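Local coordinates for hypothetical protein TTHA0636 (Thermus thermophilus HB8, PDB 1WWP), which is of unknown function but is probably a substrate-binding partner of a nucleotidyltransferase, built as a small all-helical bundle, at residues 28-31 / 32-36; 100-103 / 104-108; 111-114 / 115-118; 81-84 / 85-88; 67-70 / 71-75. All coordinates share one frame; numbering follows the deposited sequence.

Interaction 1: residues 28-31 / 32-36; sequences QRFE and YTFEA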
loop_
_atom_site.group_PDB
_atom_site.type_symbol
_atom_site.label_atom_id
_atom_site.label_comp_id
_atom_site.label_asym_id
_atom_site.label_seq_id
_atom_site.Cartn_x
_atom_site.Cartn_y
_atom_site.Cartn_z
ATOM N N GLN A 28 1.965 -2.334 -5.860
ATOM C CA GLN A 28 0.633 -1.809 -5.614
ATOM C C GLN A 28 -0.408 -2.889 -5.920
ATOM O O GLN A 28 -1.339 -3.111 -5.144
ATOM C CB GLN A 28 0.387 -0.570 -6.494
ATOM C CG GLN A 28 -1.070 -0.111 -6.566
ATOM C CD GLN A 28 -1.590 0.508 -5.266
ATOM O OE1 GLN A 28 -2.751 0.916 -5.195
ATOM N NE2 GLN A 28 -0.738 0.583 -4.243
ATOM N N ARG A 29 -0.250 -3.575 -7.044
ATOM C CA ARG A 29 -1.204 -4.618 -7.421
ATOM C C ARG A 29 -1.157 -5.789 -6.470
ATOM O O ARG A 29 -2.173 -6.414 -6.186
ATOM C CB ARG A 29 -0.933 -5.083 -8.856
ATOM C CG ARG A 29 -1.147 -3.965 -9.864
ATOM C CD ARG A 29 -0.862 -4.371 -11.325
ATOM N NE ARG A 29 -1.231 -3.245 -12.181
ATOM C CZ ARG A 29 -1.165 -3.216 -13.509
ATOM N NH1 ARG A 29 -0.738 -4.271 -14.198
ATOM N NH2 ARG A 29 -1.526 -2.111 -14.146
ATOM N N PHE A 30 0.033 -6.114 -5.991
ATOM C CA PHE A 30 0.146 -7.193 -5.025
ATOM C C PHE A 30 -0.703 -6.810 -3.793
ATOM O O PHE A 30 -1.419 -7.639 -3.221
ATOM C CB PHE A 30 1.617 -7.360 -4.627
ATOM C CG PHE A 30 1.816 -8.105 -3.337
ATOM C CD1 PHE A 30 1.366 -9.410 -3.194
ATOM C CD2 PHE A 30 2.439 -7.483 -2.253
ATOM C CE1 PHE A 30 1.529 -10.092 -1.979
ATOM C CE2 PHE A 30 2.607 -8.164 -1.024
ATOM C CZ PHE A 30 2.151 -9.463 -0.892
ATOM N N GLU A 31 -0.624 -5.544 -3.402
ATOM C CA GLU A 31 -1.372 -5.073 -2.243
ATOM C C GLU A 31 -2.859 -5.338 -2.373
ATOM O O GLU A 31 -3.436 -6.053 -1.548
ATOM C CB GLU A 31 -1.137 -3.577 -2.030
ATOM C CG GLU A 31 0.246 -3.232 -1.482
ATOM C CD GLU A 31 0.379 -1.752 -1.141
ATOM O OE1 GLU A 31 1.292 -1.392 -0.370
ATOM O OE2 GLU A 31 -0.428 -0.939 -1.639
ATOM N N TYR A 32 -3.492 -4.795 -3.411
ATOM C CA TYR A 32 -4.921 -5.015 -3.536
ATOM C C TYR A 32 -5.316 -6.436 -3.893
ATOM O O TYR A 32 -6.446 -6.844 -3.638
ATOM C CB TYR A 32 -5.571 -3.984 -4.479
ATOM C CG TYR A 32 -5.198 -3.994 -5.945
ATOM C CD1 TYR A 32 -5.572 -5.046 -6.775
ATOM C CD2 TYR A 32 -4.583 -2.875 -6.526
ATOM C CE1 TYR A 32 -5.355 -4.979 -8.168
ATOM C CE2 TYR A 32 -4.363 -2.795 -7.904
ATOM C CZ TYR A 32 -4.756 -3.845 -8.721
ATOM O OH TYR A 32 -4.577 -3.733 -10.085
ATOM N N THR A 33 -4.390 -7.204 -4.457
ATOM C CA THR A 33 -4.689 -8.587 -4.771
ATOM C C THR A 33 -4.670 -9.394 -3.476
ATOM O O THR A 33 -5.475 -10.305 -3.267
ATOM C CB THR A 33 -3.638 -9.193 -5.732
ATOM O OG1 THR A 33 -3.711 -8.529 -7.000
ATOM C CG2 THR A 33 -3.878 -10.699 -5.897
ATOM N N PHE A 34 -3.721 -9.060 -2.614
ATOM C CA PHE A 34 -3.590 -9.718 -1.321
ATOM C C PHE A 34 -4.849 -9.501 -0.485
ATOM O O PHE A 34 -5.411 -10.444 0.072
ATOM C CB PHE A 34 -2.401 -9.130 -0.572
ATOM C CG PHE A 34 -2.292 -9.591 0.845
ATOM C CD1 PHE A 34 -2.828 -8.827 1.884
ATOM C CD2 PHE A 34 -1.628 -10.776 1.152
ATOM C CE1 PHE A 34 -2.698 -9.235 3.208
ATOM C CE2 PHE A 34 -1.493 -11.196 2.478
ATOM C CZ PHE A 34 -2.032 -10.420 3.506
ATOM N N GLU A 35 -5.265 -8.243 -0.383
ATOM C CA GLU A 35 -6.443 -7.903 0.400
ATOM C C GLU A 35 -7.662 -8.658 -0.105
ATOM O O GLU A 35 -8.443 -9.186 0.688
ATOM C CB GLU A 35 -6.699 -6.400 0.351
ATOM C CG GLU A 35 -5.502 -5.540 0.810
ATOM C CD GLU A 35 -5.028 -5.827 2.247
ATOM O OE1 GLU A 35 -5.876 -6.106 3.127
ATOM O OE2 GLU A 35 -3.805 -5.749 2.495
ATOM N N ALA A 36 -7.826 -8.716 -1.423
ATOM C CA ALA A 36 -8.958 -9.430 -2.002
ATOM C C ALA A 36 -8.784 -10.921 -1.772
ATOM O O ALA A 36 -9.748 -11.655 -1.596
ATOM C CB ALA A 36 -9.064 -9.151 -3.506
#
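Tyr32 lays one face of its ring over the backbone of Arg29, whose CA stands 3.8 Å from the ring centroid in a CH-pi contact, all within a single turn of helix 20-49 in the helical bundle. The ring can fold back in this way because its CG is wedged between the backbone N and the carbonyl carbon (chi1 66°). Arg29 runs extended beside it in the same direction, CG 3.4 Å from Tyr32 OH, and both polar ends reach Thr8, Tyr32 OH its hydroxyl and Arg29 NH1 its carbonyl O, while Arg29 NE makes a salt bridge with Asp24 of the second subunit. An alanine in place of Tyr32 would probably uncover the Arg29 backbone and leave the Thr8 hydroxyl without its mate. On another side of the helix, Phe30 CE1 packs 4.3 Å from Phe34 CB. Arg29 O is gripped twice by Thr33, from opposite faces of its carbonyl plane: the backbone N lies at 2.9 Å, and OG1, 38° above the plane, at 2.7 Å.

Interaction 2: residues 100-103 / 104-108; sequences FRRL and PDYAR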
loop_
_atom_site.group_PDB
_atom_site.type_symbol
_atom_site.label_atom_id
_atom_site.label_comp_id
_atom_site.label_asym_id
_atom_site.label_seq_id
_atom_site.Cartn_x
_atom_site.Cartn_y
_atom_site.Cartn_z
ATOM N N PHE A 100 9.638 -7.708 -5.045
ATOM C CA PHE A 100 9.341 -8.083 -6.422
ATOM C C PHE A 100 9.795 -9.499 -6.759
ATOM O O PHE A 100 9.146 -10.188 -7.543
ATOM C CB PHE A 100 9.989 -7.108 -7.410
ATOM C CG PHE A 100 9.624 -7.382 -8.840
ATOM C CD1 PHE A 100 8.362 -7.042 -9.326
ATOM C CD2 PHE A 100 10.509 -8.047 -9.680
ATOM C CE1 PHE A 100 7.986 -7.366 -10.622
ATOM C CE2 PHE A 100 10.140 -8.376 -10.985
ATOM C CZ PHE A 100 8.876 -8.038 -11.457
ATOM N N ARG A 101 10.908 -9.931 -6.171
ATOM C CA ARG A 101 11.430 -11.272 -6.429
ATOM C C ARG A 101 10.499 -12.360 -5.904
ATOM O O ARG A 101 10.528 -13.498 -6.380
ATOM C CB ARG A 101 12.809 -11.453 -5.791
ATOM C CG ARG A 101 13.905 -10.561 -6.358
ATOM C CD ARG A 101 15.269 -10.922 -5.765
ATOM N NE ARG A 101 15.268 -10.844 -4.305
ATOM C CZ ARG A 101 16.306 -11.156 -3.536
ATOM N NH1 ARG A 101 17.441 -11.573 -4.082
ATOM N NH2 ARG A 101 16.208 -11.047 -2.216
ATOM N N ARG A 102 9.669 -12.016 -4.930
ATOM C CA ARG A 102 8.759 -12.998 -4.372
ATOM C C ARG A 102 7.399 -13.010 -5.050
ATOM O O ARG A 102 6.672 -13.997 -4.961
ATOM C CB ARG A 102 8.584 -12.739 -2.881
ATOM C CG ARG A 102 9.892 -12.782 -2.099
ATOM C CD ARG A 102 9.875 -11.812 -0.930
ATOM N NE ARG A 102 11.218 -11.577 -0.410
ATOM C CZ ARG A 102 11.514 -10.712 0.557
ATOM N NH1 ARG A 102 10.555 -9.988 1.119
ATOM N NH2 ARG A 102 12.773 -10.575 0.965
ATOM N N LEU A 103 7.047 -11.926 -5.738
ATOM C CA LEU A 103 5.733 -11.863 -6.371
ATOM C C LEU A 103 5.354 -13.054 -7.245
ATOM O O LEU A 103 4.201 -13.490 -7.225
ATOM C CB LEU A 103 5.579 -10.563 -7.164
ATOM C CG LEU A 103 5.744 -9.277 -6.350
ATOM C CD1 LEU A 103 5.264 -8.105 -7.190
ATOM C CD2 LEU A 103 4.943 -9.350 -5.045
ATOM N N PRO A 104 6.311 -13.597 -8.027
ATOM C CA PRO A 104 6.009 -14.743 -8.887
ATOM C C PRO A 104 5.299 -15.852 -8.120
ATOM O O PRO A 104 4.222 -16.306 -8.518
ATOM C CB PRO A 104 7.392 -15.178 -9.370
ATOM C CG PRO A 104 8.131 -13.880 -9.450
ATOM C CD PRO A 104 7.725 -13.197 -8.171
ATOM N N ASP A 105 5.910 -16.287 -7.019
ATOM C CA ASP A 105 5.338 -17.346 -6.193
ATOM C C ASP A 105 3.997 -16.943 -5.590
ATOM O O ASP A 105 3.062 -17.739 -5.577
ATOM C CB ASP A 105 6.299 -17.729 -5.068
ATOM C CG ASP A 105 7.583 -18.353 -5.586
ATOM O OD1 ASP A 105 8.279 -17.700 -6.392
ATOM O OD2 ASP A 105 7.900 -19.497 -5.186
ATOM N N TYR A 106 3.902 -15.716 -5.083
ATOM C CA TYR A 106 2.646 -15.264 -4.486
ATOM C C TYR A 106 1.537 -15.338 -5.521
ATOM O O TYR A 106 0.450 -15.839 -5.240
ATOM C CB TYR A 106 2.761 -13.834 -3.962
ATOM C CG TYR A 106 3.752 -13.663 -2.848
ATOM C CD1 TYR A 106 4.178 -14.756 -2.091
ATOM C CD2 TYR A 106 4.251 -12.399 -2.522
ATOM C CE1 TYR A 106 5.076 -14.593 -1.039
ATOM C CE2 TYR A 106 5.154 -12.228 -1.464
ATOM C CZ TYR A 106 5.557 -13.329 -0.735
ATOM O OH TYR A 106 6.446 -13.177 0.295
ATOM N N ALA A 107 1.829 -14.860 -6.730
ATOM C CA ALA A 107 0.853 -14.874 -7.809
ATOM C C ALA A 107 0.366 -16.301 -8.078
ATOM O O ALA A 107 -0.835 -16.543 -8.183
ATOM C CB ALA A 107 1.467 -14.275 -9.073
ATOM N N ARG A 108 1.292 -17.247 -8.182
ATOM C CA ARG A 108 0.917 -18.636 -8.443
ATOM C C ARG A 108 0.110 -19.216 -7.284
ATOM O O ARG A 108 -0.941 -19.819 -7.493
ATOM C CB ARG A 108 2.164 -19.496 -8.671
ATOM C CG ARG A 108 3.049 -19.045 -9.832
ATOM C CD ARG A 108 4.353 -19.836 -9.877
ATOM N NE ARG A 108 5.331 -19.222 -10.773
ATOM C CZ ARG A 108 5.203 -19.153 -12.094
ATOM N NH1 ARG A 108 4.134 -19.665 -12.690
ATOM N NH2 ARG A 108 6.142 -18.562 -12.823
#
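With CG set opposite the carbonyl carbon in both residues (chi1 -58° in Arg102, -63° in Tyr106), the two side chains leave helix 93-116 side by side and point the same way, a pairing of residues four apart on one helical face. Arg102 CB lies 3.7 Å from Tyr106 CE2, and its CD comes near the phenol oxygen; the guanidinium and ring planes are turned 64° apart. Both polar ends then converge on the carboxylate of Asp83 on helix 71-86, NH1 by a salt bridge and OH by a hydrogen bond. A leucine in place of Tyr106 would probably leave Asp83 OD1 without its hydroxyl partner and strip the aliphatic part of Arg102 of the ring alongside it. Further round the helix, Leu103 CD2 approaches Tyr106 CD2 at 4.0 Å, the two side chains crossing at a slant, and both residues pack on Phe30 of helix 20-49. Pro104 adds a kink: its N has no hydrogen to give, and its CD sits 3.4 Å from Phe100 O, where a helical N-H would otherwise point. Regular bonding resumes beyond it, with Ala107 N reaching Leu103 O at 2.8 Å. Arg102 O does double duty, accepting a bond from Tyr106 N at 3.3 Å in its own carbonyl plane while lying over one face of the Tyr106 ring, 3.6 Å above it and offset toward the rim.

Interaction 3: residues 111-114 / 115-118; sequences EQVL and GRLR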
loop_
_atom_site.group_PDB
_atom_site.type_symbol
_atom_site.label_atom_id
_atom_site.label_comp_id
_atom_site.label_asym_id
_atom_site.label_seq_id
_atom_site.Cartn_x
_atom_site.Cartn_y
_atom_site.Cartn_z
ATOM N N GLU A 111 -3.396 -17.895 -7.271
ATOM C CA GLU A 111 -4.138 -18.390 -8.422
ATOM C C GLU A 111 -4.614 -19.815 -8.151
ATOM O O GLU A 111 -5.752 -20.170 -8.442
ATOM C CB GLU A 111 -3.239 -18.360 -9.666
ATOM C CG GLU A 111 -3.938 -18.739 -10.971
ATOM C CD GLU A 111 -3.046 -18.564 -12.201
ATOM O OE1 GLU A 111 -3.575 -18.673 -13.330
ATOM O OE2 GLU A 111 -1.826 -18.323 -12.049
ATOM N N GLN A 112 -3.734 -20.623 -7.580
ATOM C CA GLN A 112 -4.046 -22.011 -7.275
ATOM C C GLN A 112 -5.037 -22.149 -6.132
ATOM O O GLN A 112 -5.925 -23.003 -6.171
ATOM C CB GLN A 112 -2.766 -22.774 -6.923
ATOM C CG GLN A 112 -1.888 -23.108 -8.109
ATOM C CD GLN A 112 -0.619 -23.816 -7.696
ATOM O OE1 GLN A 112 -0.651 -24.751 -6.897
ATOM N NE2 GLN A 112 0.510 -23.378 -8.241
ATOM N N VAL A 113 -4.892 -21.320 -5.108
ATOM C CA VAL A 113 -5.815 -21.420 -3.984
ATOM C C VAL A 113 -7.197 -20.990 -4.425
ATOM O O VAL A 113 -8.166 -21.682 -4.166
ATOM C CB VAL A 113 -5.362 -20.558 -2.794
ATOM C CG1 VAL A 113 -6.346 -20.722 -1.621
ATOM C CG2 VAL A 113 -3.970 -20.981 -2.363
ATOM N N LEU A 114 -7.292 -19.856 -5.113
ATOM C CA LEU A 114 -8.594 -19.373 -5.559
ATOM C C LEU A 114 -9.307 -20.450 -6.366
ATOM O O LEU A 114 -10.521 -20.637 -6.232
ATOM C CB LEU A 114 -8.436 -18.095 -6.385
ATOM C CG LEU A 114 -7.989 -16.875 -5.575
ATOM C CD1 LEU A 114 -7.800 -15.674 -6.484
ATOM C CD2 LEU A 114 -9.016 -16.588 -4.500
ATOM N N GLY A 115 -8.542 -21.163 -7.191
ATOM C CA GLY A 115 -9.111 -22.234 -7.992
ATOM C C GLY A 115 -9.879 -23.224 -7.129
ATOM O O GLY A 115 -11.080 -23.415 -7.306
ATOM N N ARG A 116 -9.186 -23.849 -6.185
ATOM C CA ARG A 116 -9.816 -24.810 -5.293
ATOM C C ARG A 116 -11.076 -24.261 -4.613
ATOM O O ARG A 116 -11.994 -25.016 -4.299
ATOM C CB ARG A 116 -8.825 -25.245 -4.214
ATOM C CG ARG A 116 -7.490 -25.716 -4.746
ATOM C CD ARG A 116 -6.497 -25.917 -3.615
ATOM N NE ARG A 116 -5.138 -26.006 -4.128
ATOM C CZ ARG A 116 -4.055 -25.661 -3.439
ATOM N NH1 ARG A 116 -4.166 -25.206 -2.198
ATOM N NH2 ARG A 116 -2.859 -25.750 -4.003
ATOM N N LEU A 117 -11.123 -22.953 -4.385
ATOM C CA LEU A 117 -12.265 -22.351 -3.709
ATOM C C LEU A 117 -13.583 -22.385 -4.480
ATOM O O LEU A 117 -14.600 -21.907 -3.979
ATOM C CB LEU A 117 -11.947 -20.901 -3.323
ATOM C CG LEU A 117 -10.716 -20.625 -2.453
ATOM C CD1 LEU A 117 -10.806 -19.209 -1.903
ATOM C CD2 LEU A 117 -10.649 -21.619 -1.298
ATOM N N ARG A 118 -13.572 -22.963 -5.677
ATOM C CA ARG A 118 -14.768 -23.036 -6.523
ATOM C C ARG A 118 -15.956 -23.814 -5.951
ATOM O O ARG A 118 -16.840 -24.218 -6.706
ATOM C CB ARG A 118 -14.402 -23.617 -7.894
ATOM C CG ARG A 118 -13.350 -22.808 -8.636
ATOM C CD ARG A 118 -13.014 -23.394 -10.001
ATOM N NE ARG A 118 -11.855 -22.729 -10.595
ATOM C CZ ARG A 118 -11.476 -22.861 -11.863
ATOM N NH1 ARG A 118 -12.165 -23.637 -12.690
ATOM N NH2 ARG A 118 -10.404 -22.219 -12.305
#
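Leu114 and Leu117 touch through their methyl groups, CD2 to CD1 at 4.1 Å, and Val113 CG1 adds a looser apolar contact with Leu117 CD2; together they form the greasy side of the last turn of helix 93-116. The polar side belongs to Gln112 and Arg116. The Arg116 chain, extended from CG to NE, runs back along the helix and passes its guanidinium over Gln112 O, with CG 3.4 Å from that oxygen. Its amide neighbour is a bystander: Gln112 OE1 stays 3.8 Å from NH2, the two planes 71° apart, and NH2 instead makes a salt bridge with Glu73. Among the backbone bonds, Gly115 N donates to Glu111 O at 3.2 Å, and the next, Arg116 N to Gln112 O, is weak. Leu117 N, last in this series, is shared between Val113 O at 3.2 Å and, weakly, Leu114 O, as the helix gives out. Leu114 packs against helix 2-13, Val113 and Leu117 against helix 20-49, and Arg116 spans to helix 71-86.

Interaction 4: residues 81-84 / 85-88; sequences VDDR and SLTV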
loop_
_atom_site.group_PDB
_atom_site.type_symbol
_atom_site.label_atom_id
_atom_site.label_comp_id
_atom_site.label_asym_id
_atom_site.label_seq_id
_atom_site.Cartn_x
_atom_site.Cartn_y
_atom_site.Cartn_z
ATOM N N VAL A 81 1.929 -12.201 4.101
ATOM C CA VAL A 81 1.387 -11.208 5.025
ATOM C C VAL A 81 2.509 -10.295 5.516
ATOM O O VAL A 81 2.343 -9.080 5.576
ATOM C CB VAL A 81 0.667 -11.867 6.224
ATOM C CG1 VAL A 81 0.245 -10.792 7.267
ATOM C CG2 VAL A 81 -0.579 -12.594 5.736
ATOM N N ASP A 82 3.666 -10.860 5.840
ATOM C CA ASP A 82 4.764 -10.016 6.302
ATOM C C ASP A 82 5.264 -9.061 5.201
ATOM O O ASP A 82 5.554 -7.898 5.470
ATOM C CB ASP A 82 5.906 -10.879 6.862
ATOM C CG ASP A 82 5.556 -11.504 8.223
ATOM O OD1 ASP A 82 4.767 -10.891 8.988
ATOM O OD2 ASP A 82 6.080 -12.598 8.538
ATOM N N ASP A 83 5.350 -9.534 3.963
ATOM C CA ASP A 83 5.773 -8.661 2.866
ATOM C C ASP A 83 4.750 -7.544 2.656
ATOM O O ASP A 83 5.090 -6.432 2.239
ATOM C CB ASP A 83 5.917 -9.453 1.575
ATOM C CG ASP A 83 7.242 -10.152 1.484
ATOM O OD1 ASP A 83 7.461 -10.867 0.484
ATOM O OD2 ASP A 83 8.065 -9.978 2.415
ATOM N N ARG A 84 3.494 -7.856 2.951
ATOM C CA ARG A 84 2.420 -6.894 2.823
ATOM C C ARG A 84 2.667 -5.751 3.824
ATOM O O ARG A 84 2.368 -4.591 3.552
ATOM C CB ARG A 84 1.085 -7.593 3.091
ATOM C CG ARG A 84 -0.115 -6.663 3.087
ATOM C CD ARG A 84 -0.319 -6.016 1.728
ATOM N NE ARG A 84 -1.341 -4.980 1.783
ATOM C CZ ARG A 84 -1.098 -3.716 2.106
ATOM N NH1 ARG A 84 0.140 -3.333 2.404
ATOM N NH2 ARG A 84 -2.085 -2.831 2.119
ATOM N N SER A 85 3.240 -6.073 4.979
ATOM C CA SER A 85 3.507 -5.033 5.964
ATOM C C SER A 85 4.737 -4.219 5.580
ATOM O O SER A 85 4.992 -3.174 6.152
ATOM C CB SER A 85 3.686 -5.642 7.366
ATOM O OG SER A 85 4.822 -6.490 7.416
ATOM N N LEU A 86 5.505 -4.684 4.599
ATOM C CA LEU A 86 6.687 -3.936 4.184
ATOM C C LEU A 86 6.521 -3.088 2.913
ATOM O O LEU A 86 7.383 -2.273 2.597
ATOM C CB LEU A 86 7.863 -4.886 3.982
ATOM C CG LEU A 86 8.578 -5.419 5.222
ATOM C CD1 LEU A 86 9.509 -6.541 4.824
ATOM C CD2 LEU A 86 9.343 -4.281 5.881
ATOM N N THR A 87 5.416 -3.260 2.196
ATOM C CA THR A 87 5.211 -2.527 0.947
ATOM C C THR A 87 5.266 -1.010 1.079
ATOM O O THR A 87 5.650 -0.308 0.129
ATOM C CB THR A 87 3.872 -2.909 0.279
ATOM O OG1 THR A 87 2.803 -2.683 1.201
ATOM C CG2 THR A 87 3.878 -4.375 -0.147
ATOM N N VAL A 88 4.905 -0.505 2.253
ATOM C CA VAL A 88 4.923 0.924 2.490
ATOM C C VAL A 88 6.332 1.486 2.720
ATOM O O VAL A 88 6.516 2.695 2.812
ATOM C CB VAL A 88 3.992 1.313 3.679
ATOM C CG1 VAL A 88 4.538 0.764 5.006
ATOM C CG2 VAL A 88 3.843 2.819 3.728
#
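Arg84 reaches forward along its own helix, its side chain passing at a slant to that of Thr87, three residues on. Beyond CB, CG lies anti to the backbone N (chi1 176°) and packs on the Phe34 ring; a bend at chi2 (63°) then brings the chain round. NE makes a salt bridge with Glu35 of helix 20-49. At the tip, NH1 comes within 3.0 Å of Thr87 OG1, but at an angle too poor for a hydrogen bond, and the hydroxyl pairs instead with Glu31 of helix 20-49, to which NH1 is linked only by a long, weak ion pair. The backbone here is loosening. Ser85 N donates to Val81 O at 3.2 Å and weakly to Asp82 O, while Ser85 OG folds back onto Asp82 O at 2.5 Å, a serine hydroxyl answering a carbonyl of its own helix. Leu86 N donates to Asp83 O at 3.0 Å from 72° above the carbonyl plane, well off any lone pair. The i to i+3 bonds of Ser85 N to Asp82 O and Leu86 N to Asp83 O, tighter than the alpha-helical i to i+4 pattern, are typical of a helix end, here the C-terminal turn of helix 71-86 facing helix 20-49 in the bundle.

Interaction 5: residues 67-70 / 71-75; sequences GLLR and DEEAR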
loop_
_atom_site.group_PDB
_atom_site.type_symbol
_atom_site.label_atom_id
_atom_site.label_comp_id
_atom_site.label_asym_id
_atom_site.label_seq_id
_atom_site.Cartn_x
_atom_site.Cartn_y
_atom_site.Cartn_z
ATOM N N GLY A 67 -7.171 -27.722 5.373
ATOM C CA GLY A 67 -6.582 -28.368 4.221
ATOM C C GLY A 67 -6.514 -27.533 2.959
ATOM O O GLY A 67 -5.921 -27.967 1.969
ATOM N N LEU A 68 -7.113 -26.344 2.983
ATOM C CA LEU A 68 -7.113 -25.458 1.822
ATOM C C LEU A 68 -5.697 -25.068 1.443
ATOM O O LEU A 68 -5.428 -24.692 0.308
ATOM C CB LEU A 68 -7.922 -24.199 2.120
ATOM C CG LEU A 68 -9.296 -24.077 1.468
ATOM C CD1 LEU A 68 -10.154 -25.288 1.785
ATOM C CD2 LEU A 68 -9.950 -22.803 1.973
ATOM N N LEU A 69 -4.796 -25.148 2.410
ATOM C CA LEU A 69 -3.400 -24.821 2.184
ATOM C C LEU A 69 -2.533 -25.915 2.759
ATOM O O LEU A 69 -2.680 -26.279 3.922
ATOM C CB LEU A 69 -3.017 -23.523 2.889
ATOM C CG LEU A 69 -3.591 -22.166 2.510
ATOM C CD1 LEU A 69 -3.075 -21.163 3.513
ATOM C CD2 LEU A 69 -3.183 -21.768 1.079
ATOM N N ARG A 70 -1.631 -26.450 1.948
ATOM C CA ARG A 70 -0.717 -27.455 2.452
ATOM C C ARG A 70 0.208 -26.640 3.345
ATOM O O ARG A 70 0.276 -25.416 3.205
ATOM C CB ARG A 70 0.069 -28.086 1.309
ATOM C CG ARG A 70 -0.793 -28.850 0.319
ATOM C CD ARG A 70 -1.650 -29.898 1.018
ATOM N NE ARG A 70 -2.381 -30.718 0.059
ATOM C CZ ARG A 70 -3.600 -31.203 0.265
ATOM N NH1 ARG A 70 -4.239 -30.951 1.405
ATOM N NH2 ARG A 70 -4.178 -31.937 -0.674
ATOM N N ASP A 71 0.915 -27.296 4.258
ATOM C CA ASP A 71 1.801 -26.573 5.162
ATOM C C ASP A 71 2.768 -25.648 4.432
ATOM O O ASP A 71 2.973 -24.512 4.854
ATOM C CB ASP A 71 2.569 -27.553 6.054
ATOM C CG ASP A 71 1.716 -28.101 7.198
ATOM O OD1 ASP A 71 2.190 -29.012 7.910
ATOM O OD2 ASP A 71 0.577 -27.621 7.397
ATOM N N GLU A 72 3.350 -26.117 3.330
ATOM C CA GLU A 72 4.290 -25.288 2.577
ATOM C C GLU A 72 3.605 -24.052 1.988
ATOM O O GLU A 72 4.159 -22.954 2.013
ATOM C CB GLU A 72 4.953 -26.096 1.456
ATOM C CG GLU A 72 6.008 -25.301 0.692
ATOM C CD GLU A 72 6.749 -26.129 -0.344
ATOM O OE1 GLU A 72 6.097 -26.651 -1.275
ATOM O OE2 GLU A 72 7.988 -26.250 -0.227
ATOM N N GLU A 73 2.405 -24.234 1.451
ATOM C CA GLU A 73 1.663 -23.110 0.887
ATOM C C GLU A 73 1.377 -22.131 2.030
ATOM O O GLU A 73 1.576 -20.917 1.898
ATOM C CB GLU A 73 0.342 -23.588 0.283
ATOM C CG GLU A 73 0.471 -24.637 -0.800
ATOM C CD GLU A 73 -0.881 -25.060 -1.356
ATOM O OE1 GLU A 73 -1.719 -25.558 -0.575
ATOM O OE2 GLU A 73 -1.107 -24.889 -2.575
ATOM N N ALA A 74 0.920 -22.671 3.159
ATOM C CA ALA A 74 0.606 -21.850 4.333
ATOM C C ALA A 74 1.770 -20.942 4.683
ATOM O O ALA A 74 1.593 -19.739 4.803
ATOM C CB ALA A 74 0.248 -22.735 5.537
ATOM N N ARG A 75 2.969 -21.510 4.840
ATOM C CA ARG A 75 4.137 -20.707 5.175
ATOM C C ARG A 75 4.434 -19.639 4.119
ATOM O O ARG A 75 4.785 -18.512 4.449
ATOM C CB ARG A 75 5.362 -21.608 5.376
ATOM C CG ARG A 75 5.311 -22.403 6.671
ATOM C CD ARG A 75 5.281 -21.452 7.869
ATOM N NE ARG A 75 4.618 -22.024 9.039
ATOM C CZ ARG A 75 4.358 -21.341 10.149
ATOM N NH1 ARG A 75 4.707 -20.065 10.237
ATOM N NH2 ARG A 75 3.736 -21.925 11.165
#
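The start of helix 71-86 is held by one half of a capping box, in which Glu73, in the first turn, reaches back to the backbone N-H of the N-cap residue Arg70. The carboxylate accepts Arg70 N at OE1, 2.7 Å away and almost straight at 171°, through the lone pair that faces away from its other oxygen. A chi1 of -58° lays Glu73 CG beside its own backbone N, and the extended chain beyond spans the gap to the backbone ahead of the helix. OE1 also lies 3.3 Å from Leu69 CA and 3.5 Å from Arg70 CG, so the acid is set against the aliphatic base of the arginine. The two side chains run alongside each other, yet their charged ends stay apart, Arg70 NE 5.2 Å from Glu73 OE1. OE1 serves the cap, while OE2 reaches helix 93-116 in a salt bridge with Arg116. The first full helical bond, Ala74 N to Arg70 O, closes the turn at 2.8 Å. Beneath it, Leu69 places CD1 3.8 Å from Ala74 CA and CD2 4.0 Å from Glu73 CB, and packs inward on Ile60 and Val113. The whole is a short connection between helices, in which Gly67, with positive phi, ends helix 56-66 in a Schellman motif and an N-cap starts the second.

Overall arrangement
All five contacts are turns or ends of helices in one bundle, and polar groups occur at every depth. Interaction 1, in the middle of helix 20-49, is the buried one; the other four are partly buried. Interactions 1 and 4 also touch the second subunit, whereas 2, 3 and 5 touch no second chain. Interactions 2 and 3 share helix 93-116, and interactions 4 and 5 the two ends of helix 71-86. Aromatic packing ties 1 to 2 through Phe30 and Tyr106; acids and their partners tie 2 to 4, and also 1 to 4, there beside the packing of Phe34. Arg116 and Glu73 join 3 to 5, next to leucine and valine packing. Interactions 3 and 4 lie on opposite sides of the chain's centre.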